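Probable protein phosphatase 2C 50 (Oryza sativa subsp. japonica, PDB 5ZCG) is probably a magnesium-dependent serine/threonine phosphatase of the PP2C family, removing phosphate groups from phosphorylated protein substrates. Local coordinates at residues R32-R37 with S153-V158. The protein carries 5 engineered substitutions. Residues are numbered along the deposited sequence; the frame is centred on the assembly and turned at random.
Sequences RLLASR and SSHVVV
Leu34 lays one methyl over the imidazole of His155 in a CH-pi contact: CD2 stands 3.8 Å from the centroid of the His155 ring and only 11° off its normal, so it sits over the middle of the face. The second methyl reaches the ND1 side of the ring, where Leu34 CD1 lies 3.7 Å from His155 ND1 and also touches Ser154 OG. A forked leucine suits this place because one branch can cover the ring while the other extends beyond it. With CG anti to the carbonyl carbon (chi1 -55°), Leu34 carries its isopropyl fork out to the imidazole, and the leucine and histidine side chains run antiparallel alongside one another. The contact joins the loop that leaves strand 18-28 and leads into helix 37-41 to the start of strand 155-161, at the periphery of the PP2C beta-sandwich and well away from the magnesium sites; Trp103 of helix 99-118 also packs against Leu34. The polar component lies within 153-158: Ser154 OG, in the plane of the imidazole at its edge, shares a hydrogen bond with His155 ND1, modelled at an unusually short and doubtful 2.5 Å. It probably helps hold the ring's rotation, and a histidine suits the site by offering both a flat face and a polar edge. With an alanine here, Leu34 CD2 would probably lose its aromatic platform and Ser154 OG this partner. On the loop side, the guanidinium groups of Arg32 and Arg37 lie face to face, displaced toward their rims, both salt-bridged to Asp48, which probably offsets their like charges.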
loop_
_atom_site.group_PDB
_atom_site.type_symbol
_atom_site.label_atom_id
_atom_site.label_comp_id
_atom_site.label_asym_id
_atom_site.label_seq_id
_atom_site.Cartn_x
_atom_site.Cartn_y
_atom_site.Cartn_z
ATOM N N ARG A 32 -12.223 -25.478 -16.505
ATOM C CA ARG A 32 -13.473 -24.796 -16.817
ATOM C C ARG A 32 -13.340 -23.277 -16.774
ATOM O O ARG A 32 -14.291 -22.582 -17.139
ATOM C CB ARG A 32 -14.581 -25.252 -15.859
ATOM C CG ARG A 32 -14.996 -26.716 -16.042
ATOM C CD ARG A 32 -16.381 -26.833 -16.659
ATOM N NE ARG A 32 -17.426 -26.586 -15.672
ATOM C CZ ARG A 32 -18.457 -25.768 -15.859
ATOM N NH1 ARG A 32 -18.593 -25.113 -17.006
ATOM N NH2 ARG A 32 -19.360 -25.607 -14.898
ATOM N N LEU A 33 -12.214 -22.746 -16.298
ATOM C CA LEU A 33 -11.935 -21.322 -16.427
ATOM C C LEU A 33 -11.238 -20.970 -17.737
ATOM O O LEU A 33 -11.071 -19.782 -18.032
ATOM C CB LEU A 33 -11.077 -20.833 -15.254
ATOM C CG LEU A 33 -11.748 -20.865 -13.879
ATOM C CD1 LEU A 33 -10.753 -20.502 -12.779
ATOM C CD2 LEU A 33 -12.961 -19.944 -13.850
ATOM N N LEU A 34 -10.830 -21.964 -18.525
ATOM C CA LEU A 34 -10.101 -21.736 -19.766
ATOM C C LEU A 34 -10.846 -22.186 -21.016
ATOM O O LEU A 34 -10.624 -21.610 -22.083
ATOM C CB LEU A 34 -8.737 -22.441 -19.724
ATOM C CG LEU A 34 -7.830 -22.086 -18.543
ATOM C CD1 LEU A 34 -6.540 -22.891 -18.583
ATOM C CD2 LEU A 34 -7.527 -20.591 -18.521
ATOM N N ALA A 35 -11.720 -23.190 -20.920
ATOM C CA ALA A 35 -12.469 -23.661 -22.077
ATOM C C ALA A 35 -13.802 -24.234 -21.613
ATOM O O ALA A 35 -13.961 -24.637 -20.457
ATOM C CB ALA A 35 -11.667 -24.688 -22.876
ATOM N N SER A 36 -14.774 -24.249 -22.521
ATOM C CA SER A 36 -16.111 -24.653 -22.117
ATOM C C SER A 36 -16.178 -26.162 -21.900
ATOM O O SER A 36 -15.392 -26.939 -22.452
ATOM C CB SER A 36 -17.140 -24.232 -23.166
ATOM O OG SER A 36 -17.217 -25.187 -24.211
ATOM N N ARG A 37 -17.142 -26.574 -21.072
ATOM C CA ARG A 37 -17.362 -27.998 -20.840
ATOM C C ARG A 37 -17.813 -28.700 -22.116
ATOM O O ARG A 37 -17.425 -29.847 -22.375
ATOM C CB ARG A 37 -18.384 -28.197 -19.720
ATOM C CG ARG A 37 -18.855 -29.644 -19.559
ATOM C CD ARG A 37 -20.012 -29.750 -18.576
ATOM N NE ARG A 37 -19.580 -29.628 -17.186
ATOM C CZ ARG A 37 -20.219 -28.911 -16.268
ATOM N NH1 ARG A 37 -21.319 -28.245 -16.593
ATOM N NH2 ARG A 37 -19.758 -28.851 -15.024
ATOM N N SER A 153 0.840 -23.616 -18.471
ATOM C CA SER A 153 1.427 -23.880 -19.781
ATOM C C SER A 153 0.766 -23.048 -20.871
ATOM O O SER A 153 1.431 -22.607 -21.814
ATOM C CB SER A 153 1.316 -25.369 -20.109
ATOM O OG SER A 153 1.743 -26.142 -19.006
ATOM N N SER A 154 -0.542 -22.816 -20.757
ATOM C CA SER A 154 -1.308 -22.197 -21.829
ATOM C C SER A 154 -1.686 -20.744 -21.577
ATOM O O SER A 154 -1.993 -20.038 -22.541
ATOM C CB SER A 154 -2.586 -23.003 -22.105
ATOM O OG SER A 154 -3.477 -22.922 -21.008
ATOM N N HIS A 155 -1.693 -20.284 -20.326
ATOM C CA HIS A 155 -2.217 -18.961 -20.008
ATOM C C HIS A 155 -1.403 -18.307 -18.901
ATOM O O HIS A 155 -0.794 -18.981 -18.067
ATOM C CB HIS A 155 -3.694 -19.026 -19.564
ATOM C CG HIS A 155 -4.636 -19.446 -20.650
ATOM N ND1 HIS A 155 -4.773 -20.759 -21.053
ATOM C CD2 HIS A 155 -5.481 -18.725 -21.423
ATOM C CE1 HIS A 155 -5.663 -20.827 -22.026
ATOM N NE2 HIS A 155 -6.108 -19.606 -22.270
ATOM N N VAL A 156 -1.403 -16.977 -18.911
ATOM C CA VAL A 156 -0.981 -16.159 -17.782
ATOM C C VAL A 156 -2.185 -15.349 -17.315
ATOM O O VAL A 156 -2.854 -14.704 -18.129
ATOM C CB VAL A 156 0.191 -15.235 -18.163
ATOM C CG1 VAL A 156 0.534 -14.316 -17.006
ATOM C CG2 VAL A 156 1.397 -16.059 -18.602
ATOM N N VAL A 157 -2.471 -15.387 -16.017
ATOM C CA VAL A 157 -3.563 -14.611 -15.432
ATOM C C VAL A 157 -2.979 -13.625 -14.430
ATOM O O VAL A 157 -2.312 -14.022 -13.470
ATOM C CB VAL A 157 -4.615 -15.507 -14.765
ATOM C CG1 VAL A 157 -5.832 -14.678 -14.376
ATOM C CG2 VAL A 157 -5.008 -16.629 -15.701
ATOM N N VAL A 158 -3.248 -12.345 -14.635
ATOM C CA VAL A 158 -2.653 -11.286 -13.835
ATOM C C VAL A 158 -3.746 -10.614 -13.024
ATOM O O VAL A 158 -4.804 -10.268 -13.560
ATOM C CB VAL A 158 -1.914 -10.266 -14.716
ATOM C CG1 VAL A 158 -1.658 -8.997 -13.928
ATOM C CG2 VAL A 158 -0.617 -10.870 -15.237
#